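Local coordinates for protein alcohol dehydrogenase (Escherichia coli, PDB 5VM2) that is of unknown specificity but probably oxidises alcohol groups with NAD or NADP as acceptor, at residues E66-V71 with E147-E152; R86-P91 with F135-P140; E28-V33 with T70-G75. All blocks are in the same frame, centred on the assembly; numbering follows the deposited sequence.

Contact 1: E66-V71 with E147-E152; sequences ECAGTV and EGTLVE. With MG (magnesium ion), chain C.
Glu66 and Glu152 bring one carboxylate oxygen each to a single magnesium ion, and their side chains cross at about a right angle. Glu66 runs out extended beyond CG, and its OE1 sits 2.3 Å from the metal. Glu152 starts with CG opposite the backbone N (chi1 -159°), then bends at chi2, which turns its OE1 in to 2.0 Å from the ion. The carboxylate planes are 42° apart, and the two OE1 atoms lie 3.2 Å from each other as fellow ligands. Each second oxygen has its own partner: Glu66 OE2 a salt bridge to Lys340, Glu152 OE2 a hydrogen bond with Tyr293.

Further along, Thr149 meets segment 66-71 with both branches, CG2 3.3 Å from Glu66 O and OG1 3.6 Å from Ala68 CB, while the hydroxyl is hydrogen-bonded within the helix to Thr145 O. Ala68 CB also drops onto the backbone of Gly148, 3.8 Å from its C, where the absence of a side chain permits the approach. His65 and a water 1.9 Å from magnesium join the two glutamates. This resembles the catalytic zinc site of sorbitol dehydrogenase relatives, usually held by cysteine, histidine and glutamate; here the modelled ion is magnesium.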
# COMPACT_ATOMS: atom_id res chain seq x y z
N GLU A 66 2.24 6.93 -3.34
CA GLU A 66 2.81 6.99 -2.00
C GLU A 66 3.89 8.06 -1.98
O GLU A 66 4.88 7.95 -2.70
CB GLU A 66 3.40 5.63 -1.60
CG GLU A 66 2.78 4.44 -2.32
CD GLU A 66 3.46 3.12 -2.00
OE1 GLU A 66 2.76 2.08 -1.91
OE2 GLU A 66 4.70 3.09 -1.83
N CYS A 67 3.70 9.11 -1.17
CA CYS A 67 4.69 10.17 -1.15
C CYS A 67 4.58 10.99 0.13
O CYS A 67 3.62 10.87 0.89
CB CYS A 67 4.56 11.08 -2.38
SG CYS A 67 3.02 11.99 -2.47
N ALA A 68 5.61 11.81 0.34
CA ALA A 68 5.70 12.70 1.49
C ALA A 68 6.67 13.82 1.15
O ALA A 68 7.44 13.71 0.19
CB ALA A 68 6.15 11.96 2.76
N GLY A 69 6.64 14.88 1.94
CA GLY A 69 7.50 16.01 1.68
C GLY A 69 7.31 17.15 2.66
O GLY A 69 6.87 16.93 3.79
N THR A 70 7.63 18.37 2.23
CA THR A 70 7.59 19.55 3.08
C THR A 70 6.66 20.58 2.47
O THR A 70 6.71 20.85 1.27
CB THR A 70 8.98 20.14 3.27
OG1 THR A 70 9.88 19.13 3.74
CG2 THR A 70 8.95 21.27 4.28
N VAL A 71 5.80 21.17 3.31
CA VAL A 71 4.88 22.20 2.86
C VAL A 71 5.66 23.43 2.43
O VAL A 71 6.50 23.94 3.17
CB VAL A 71 3.87 22.53 3.96
CG1 VAL A 71 2.88 23.59 3.48
CG2 VAL A 71 3.14 21.27 4.41
N GLU A 147 9.95 7.54 5.65
CA GLU A 147 8.98 6.80 6.46
C GLU A 147 7.57 7.32 6.21
O GLU A 147 6.62 6.53 6.13
CB GLU A 147 9.33 6.91 7.94
CG GLU A 147 10.56 6.11 8.37
CD GLU A 147 10.93 6.35 9.82
OE1 GLU A 147 10.75 5.44 10.66
OE2 GLU A 147 11.41 7.46 10.13
N GLY A 148 7.41 8.64 6.11
CA GLY A 148 6.10 9.19 5.81
C GLY A 148 5.54 8.67 4.50
O GLY A 148 4.33 8.47 4.37
N THR A 149 6.41 8.45 3.52
CA THR A 149 5.97 7.87 2.25
C THR A 149 5.43 6.46 2.45
O THR A 149 4.42 6.08 1.84
CB THR A 149 7.14 7.86 1.27
OG1 THR A 149 7.60 9.20 1.06
CG2 THR A 149 6.73 7.26 -0.06
N LEU A 150 6.06 5.68 3.33
CA LEU A 150 5.63 4.30 3.48
C LEU A 150 4.45 4.14 4.42
O LEU A 150 3.94 3.03 4.56
CB LEU A 150 6.80 3.45 3.96
CG LEU A 150 8.06 3.69 3.14
CD1 LEU A 150 9.30 3.39 3.97
CD2 LEU A 150 8.03 2.85 1.87
N VAL A 151 3.91 5.24 4.96
CA VAL A 151 2.65 5.14 5.70
C VAL A 151 1.55 4.60 4.81
O VAL A 151 0.69 3.83 5.26
CB VAL A 151 2.28 6.51 6.30
CG1 VAL A 151 0.82 6.50 6.77
CG2 VAL A 151 3.23 6.87 7.44
N GLU A 152 1.57 4.95 3.52
CA GLU A 152 0.49 4.53 2.62
C GLU A 152 0.38 3.01 2.52
O GLU A 152 -0.71 2.47 2.78
CB GLU A 152 0.66 5.20 1.26
CG GLU A 152 -0.61 5.24 0.42
CD GLU A 152 -0.82 3.99 -0.41
OE1 GLU A 152 0.07 3.10 -0.40
OE2 GLU A 152 -1.87 3.88 -1.07
MG MG C . 0.51 2.06 -2.07
O HOH W 1 -0.10 0.27 -1.80

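Contact 2: R86-P91 with F135-P140; sequences RVNIEP and FTYKLP
Asn88 and Tyr137 form a hydrogen-bonded antiparallel pair, exchanging N-H and C=O in both directions at 2.9 Å, from Asn88 N to Tyr137 O and from Tyr137 N to Asn88 O. The backbone ladder continues past both ends. Leu139 N gives a nearly straight bond to Arg86 O, and Glu90 N bonds to Phe135 O at 2.8 Å.

Among side-chain polar contacts, the shortest is Tyr137 OH to Glu90 OE1, 2.6 Å, the hydroxyl donating nearly along the C-O axis of the acceptor. Glu90 gets there as an extended chain with CG opposite its backbone N (chi1 -175°), and the carboxylate lies only 21° from the plane of the tyrosine ring. Its other oxygen, OE2, is bonded to Tyr106. At the far end Arg86 NH2 makes a weak bond to Pro140 O, while NH1 goes to Met143 O. A water that donates to Leu139 O at 2.9 Å is also weakly held by Arg86 NH2 and Lys138 NZ.

Van der Waals contacts fill in between. Phe135 turns its edge to Glu90, CD2 lying 3.7 Å from OE1, with ring and carboxylate close to perpendicular. Leu139 CD2 rests 3.7 Å from Asn88 ND2, whose hydrogen-bond acceptor is Gly148 O. The apolar pair is Thr136 CG2 with Val87 CB, 3.5 Å apart.

Strand 67-74 runs along the other edge of strand 86-89, bonded through Gly69 to Val87. On the side of Asn88 and Tyr137, helices 145-163 and 297-305 close over the pair: Tyr297 meets the Tyr137 ring at about 35°, and Val151 reaches Asn88.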
# COMPACT_ATOMS: atom_id res chain seq x y z
N ARG A 86 6.78 19.12 7.62
CA ARG A 86 6.98 17.87 6.90
C ARG A 86 5.71 17.04 7.04
O ARG A 86 5.21 16.84 8.15
CB ARG A 86 8.19 17.11 7.43
CG ARG A 86 9.47 17.94 7.43
CD ARG A 86 10.65 17.18 8.03
NE ARG A 86 10.35 16.69 9.38
CZ ARG A 86 10.07 15.43 9.67
NH1 ARG A 86 10.05 14.51 8.71
NH2 ARG A 86 9.80 15.08 10.92
N VAL A 87 5.19 16.57 5.91
CA VAL A 87 3.88 15.92 5.86
C VAL A 87 3.93 14.74 4.91
O VAL A 87 4.82 14.62 4.06
CB VAL A 87 2.76 16.89 5.42
CG1 VAL A 87 2.61 18.05 6.40
CG2 VAL A 87 3.04 17.41 4.02
N ASN A 88 2.95 13.85 5.04
CA ASN A 88 2.62 12.92 3.98
C ASN A 88 1.18 13.19 3.53
O ASN A 88 0.48 14.02 4.11
CB ASN A 88 2.83 11.46 4.42
CG ASN A 88 1.89 11.01 5.54
OD1 ASN A 88 0.89 11.66 5.85
ND2 ASN A 88 2.22 9.87 6.14
N ILE A 89 0.76 12.50 2.48
CA ILE A 89 -0.58 12.69 1.94
C ILE A 89 -1.27 11.34 1.84
O ILE A 89 -0.64 10.33 1.51
CB ILE A 89 -0.55 13.41 0.57
CG1 ILE A 89 0.14 12.55 -0.48
CG2 ILE A 89 0.13 14.78 0.68
CD1 ILE A 89 -0.32 12.87 -1.88
N GLU A 90 -2.55 11.33 2.18
CA GLU A 90 -3.41 10.20 1.86
C GLU A 90 -3.93 10.39 0.44
O GLU A 90 -4.66 11.36 0.19
CB GLU A 90 -4.57 10.11 2.85
CG GLU A 90 -5.45 8.88 2.67
CD GLU A 90 -6.49 8.73 3.77
OE1 GLU A 90 -6.35 9.35 4.84
OE2 GLU A 90 -7.47 7.97 3.55
N PRO A 91 -3.55 9.53 -0.51
CA PRO A 91 -3.74 9.87 -1.93
C PRO A 91 -5.15 9.67 -2.46
O PRO A 91 -5.38 9.97 -3.64
CB PRO A 91 -2.75 8.92 -2.63
CG PRO A 91 -2.66 7.75 -1.72
CD PRO A 91 -2.80 8.28 -0.32
N PHE A 135 -6.60 15.67 3.74
CA PHE A 135 -5.97 14.37 3.56
C PHE A 135 -4.45 14.50 3.51
O PHE A 135 -3.75 13.75 2.82
CB PHE A 135 -6.54 13.67 2.33
CG PHE A 135 -7.95 13.21 2.55
CD1 PHE A 135 -9.01 14.08 2.35
CD2 PHE A 135 -8.21 11.94 3.06
CE1 PHE A 135 -10.31 13.68 2.60
CE2 PHE A 135 -9.51 11.53 3.31
CZ PHE A 135 -10.56 12.41 3.08
N THR A 136 -3.95 15.46 4.28
CA THR A 136 -2.53 15.62 4.53
C THR A 136 -2.30 15.49 6.03
O THR A 136 -3.16 15.88 6.83
CB THR A 136 -2.05 16.99 4.02
OG1 THR A 136 -2.26 17.07 2.61
CG2 THR A 136 -0.57 17.22 4.34
N TYR A 137 -1.14 14.94 6.39
CA TYR A 137 -0.87 14.60 7.78
C TYR A 137 0.56 14.99 8.13
O TYR A 137 1.50 14.62 7.42
CB TYR A 137 -1.09 13.11 8.04
CG TYR A 137 -2.48 12.63 7.66
CD1 TYR A 137 -2.78 12.30 6.34
CD2 TYR A 137 -3.49 12.53 8.61
CE1 TYR A 137 -4.04 11.87 5.98
CE2 TYR A 137 -4.76 12.10 8.25
CZ TYR A 137 -5.03 11.78 6.94
OH TYR A 137 -6.28 11.35 6.57
N LYS A 138 0.72 15.72 9.23
CA LYS A 138 2.05 16.12 9.65
C LYS A 138 2.80 14.91 10.20
O LYS A 138 2.24 14.09 10.93
CB LYS A 138 1.97 17.22 10.70
CG LYS A 138 3.15 17.28 11.63
CD LYS A 138 4.27 18.06 10.96
CE LYS A 138 5.16 18.77 11.95
NZ LYS A 138 6.16 19.54 11.20
N LEU A 139 4.06 14.82 9.85
CA LEU A 139 4.87 13.73 10.37
C LEU A 139 5.43 14.09 11.74
O LEU A 139 5.83 15.24 11.96
CB LEU A 139 6.02 13.41 9.41
CG LEU A 139 5.62 13.12 7.97
CD1 LEU A 139 6.84 13.03 7.08
CD2 LEU A 139 4.80 11.83 7.91
N PRO A 140 5.47 13.14 12.68
CA PRO A 140 6.19 13.38 13.93
C PRO A 140 7.64 13.74 13.65
O PRO A 140 8.20 13.40 12.60
CB PRO A 140 6.07 12.04 14.67
CG PRO A 140 4.85 11.39 14.09
CD PRO A 140 4.80 11.83 12.65
O HOH W 2 8.07 17.00 12.36

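Contact 3: E28-V33 with T70-G75; sequences EVLIKV and TVVAVG
With CG of Leu30 (chi1 172°) and CG1 of Val72 (chi1 161°) each opposite its own backbone N, the two side chains lie side by side. They point the same way, with Leu30 CD2 3.7 Å from Val72 CG1. They mark a classic beta bulge in the antiparallel pairing of strands 28-37 and 67-74, part of the GroES-like domain.

At the bulge, Val72 and Ala73 both stand opposite Leu30. Val72 takes up a helix-like backbone in the middle of an otherwise extended strand, which sets its side chain on the same face as Ala73 and moves the register by one residue. Leu30 O is consequently gripped twice, by Val72 N, at a modelled distance so short that its exact length is doubtful, and by Ala73 N at 3.2 Å. Leu30 N answers with a 2.7 Å bond to Ala73 O. Beyond the bulge the ladder is regular: Lys32 N donates to Thr70 O at 2.8 Å and Thr70 N returns a longer bond to Lys32 O.

The side chains then sort by face. Leu30, Lys32, Thr70, Val72 and Ala73 share one, where Leu30 CD2 spans both bulge residues, Lys32 CB touches Val72 CG2 at 3.8 Å, and Pro24 adds to the packing on Leu30. The Thr70 hydroxyl is hydrogen-bonded to Glu34. The opposite face carries Val29, Ile31, Val71 and Val74, with Val29 CG1 4.0 Å from Val74 CG1. Ile31 and Val71 also meet Val87 of the neighbouring strand, and Phe81 packs on Val29. The last rung is Gly75 N to Glu28 O, 2.7 Å and almost straight.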
# COMPACT_ATOMS: atom_id res chain seq x y z
N GLU A 28 -5.95 23.81 0.24
CA GLU A 28 -4.89 22.88 -0.11
C GLU A 28 -3.54 23.35 0.41
O GLU A 28 -3.33 24.52 0.73
CB GLU A 28 -4.81 22.71 -1.63
CG GLU A 28 -6.11 22.25 -2.27
CD GLU A 28 -6.00 22.05 -3.77
OE1 GLU A 28 -6.76 21.22 -4.32
OE2 GLU A 28 -5.16 22.72 -4.40
N VAL A 29 -2.62 22.39 0.51
CA VAL A 29 -1.22 22.67 0.78
C VAL A 29 -0.44 22.46 -0.51
O VAL A 29 -0.83 21.67 -1.38
CB VAL A 29 -0.64 21.76 1.90
CG1 VAL A 29 -1.35 22.03 3.22
CG2 VAL A 29 -0.76 20.30 1.51
N LEU A 30 0.66 23.20 -0.65
CA LEU A 30 1.63 22.96 -1.70
C LEU A 30 2.87 22.35 -1.06
O LEU A 30 3.50 22.98 -0.20
CB LEU A 30 1.99 24.25 -2.44
CG LEU A 30 3.14 24.11 -3.44
CD1 LEU A 30 2.67 23.51 -4.76
CD2 LEU A 30 3.83 25.45 -3.67
N ILE A 31 3.22 21.14 -1.47
CA ILE A 31 4.26 20.30 -0.91
C ILE A 31 5.41 20.17 -1.90
O ILE A 31 5.20 20.13 -3.12
CB ILE A 31 3.72 18.91 -0.50
CG1 ILE A 31 3.32 18.10 -1.73
CG2 ILE A 31 2.53 19.06 0.44
CD1 ILE A 31 4.49 17.56 -2.50
N LYS A 32 6.65 20.21 -1.44
CA LYS A 32 7.79 19.79 -2.25
C LYS A 32 8.02 18.31 -2.00
O LYS A 32 8.40 17.91 -0.89
CB LYS A 32 9.03 20.62 -1.90
CG LYS A 32 10.18 20.46 -2.87
CD LYS A 32 11.29 21.47 -2.57
CE LYS A 32 12.26 21.59 -3.73
NZ LYS A 32 12.94 20.29 -4.01
N VAL A 33 7.77 17.48 -3.02
CA VAL A 33 7.88 16.04 -2.85
C VAL A 33 9.33 15.66 -2.62
O VAL A 33 10.24 16.15 -3.31
CB VAL A 33 7.32 15.30 -4.07
CG1 VAL A 33 7.10 13.83 -3.75
CG2 VAL A 33 6.02 15.93 -4.53
N THR A 70 7.63 18.37 2.23
CA THR A 70 7.59 19.55 3.08
C THR A 70 6.66 20.58 2.47
O THR A 70 6.71 20.85 1.27
CB THR A 70 8.98 20.14 3.27
OG1 THR A 70 9.88 19.13 3.74
CG2 THR A 70 8.95 21.27 4.28
N VAL A 71 5.80 21.17 3.31
CA VAL A 71 4.88 22.20 2.86
C VAL A 71 5.66 23.43 2.43
O VAL A 71 6.50 23.94 3.17
CB VAL A 71 3.87 22.53 3.96
CG1 VAL A 71 2.88 23.59 3.48
CG2 VAL A 71 3.14 21.27 4.41
N VAL A 72 5.37 23.91 1.22
CA VAL A 72 6.00 25.12 0.71
C VAL A 72 5.06 26.32 0.81
O VAL A 72 5.48 27.41 1.22
CB VAL A 72 6.48 24.90 -0.74
CG1 VAL A 72 6.70 26.22 -1.44
CG2 VAL A 72 7.75 24.05 -0.75
N ALA A 73 3.78 26.14 0.48
CA ALA A 73 2.78 27.18 0.62
C ALA A 73 1.47 26.53 1.02
O ALA A 73 1.31 25.31 0.94
CB ALA A 73 2.61 28.00 -0.67
N VAL A 74 0.52 27.34 1.48
CA VAL A 74 -0.81 26.86 1.83
C VAL A 74 -1.85 27.80 1.23
O VAL A 74 -1.60 28.99 1.04
CB VAL A 74 -1.02 26.73 3.35
CG1 VAL A 74 -0.06 25.71 3.95
CG2 VAL A 74 -0.88 28.08 4.04
N GLY A 75 -3.02 27.24 0.93
CA GLY A 75 -4.15 28.04 0.51
C GLY A 75 -4.65 28.93 1.63
O GLY A 75 -4.35 28.73 2.81

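Overall arrangement
One sheet ties the three contacts together. Strand 67-74 serves contacts 1 and 3, which share Thr70 and Val71 and have centres about 13 Å apart; strand 86-89, its neighbour, carries contact 2, centred about 6 Å from contact 1 and 11 Å from contact 3. Contacts 1 and 2 are joined by a probable hydrogen bond, Gly69 O to Val87 N at 2.7 Å. Val87 CG2 and Ile31 CG2, 4.0 Å apart, link contacts 2 and 3. Contact 1 holds the magnesium; in contact 2 the Glu90 side chain lies about 10 Å from that ion and the Phe135 side chain about 10 Å from the four-cysteine zinc.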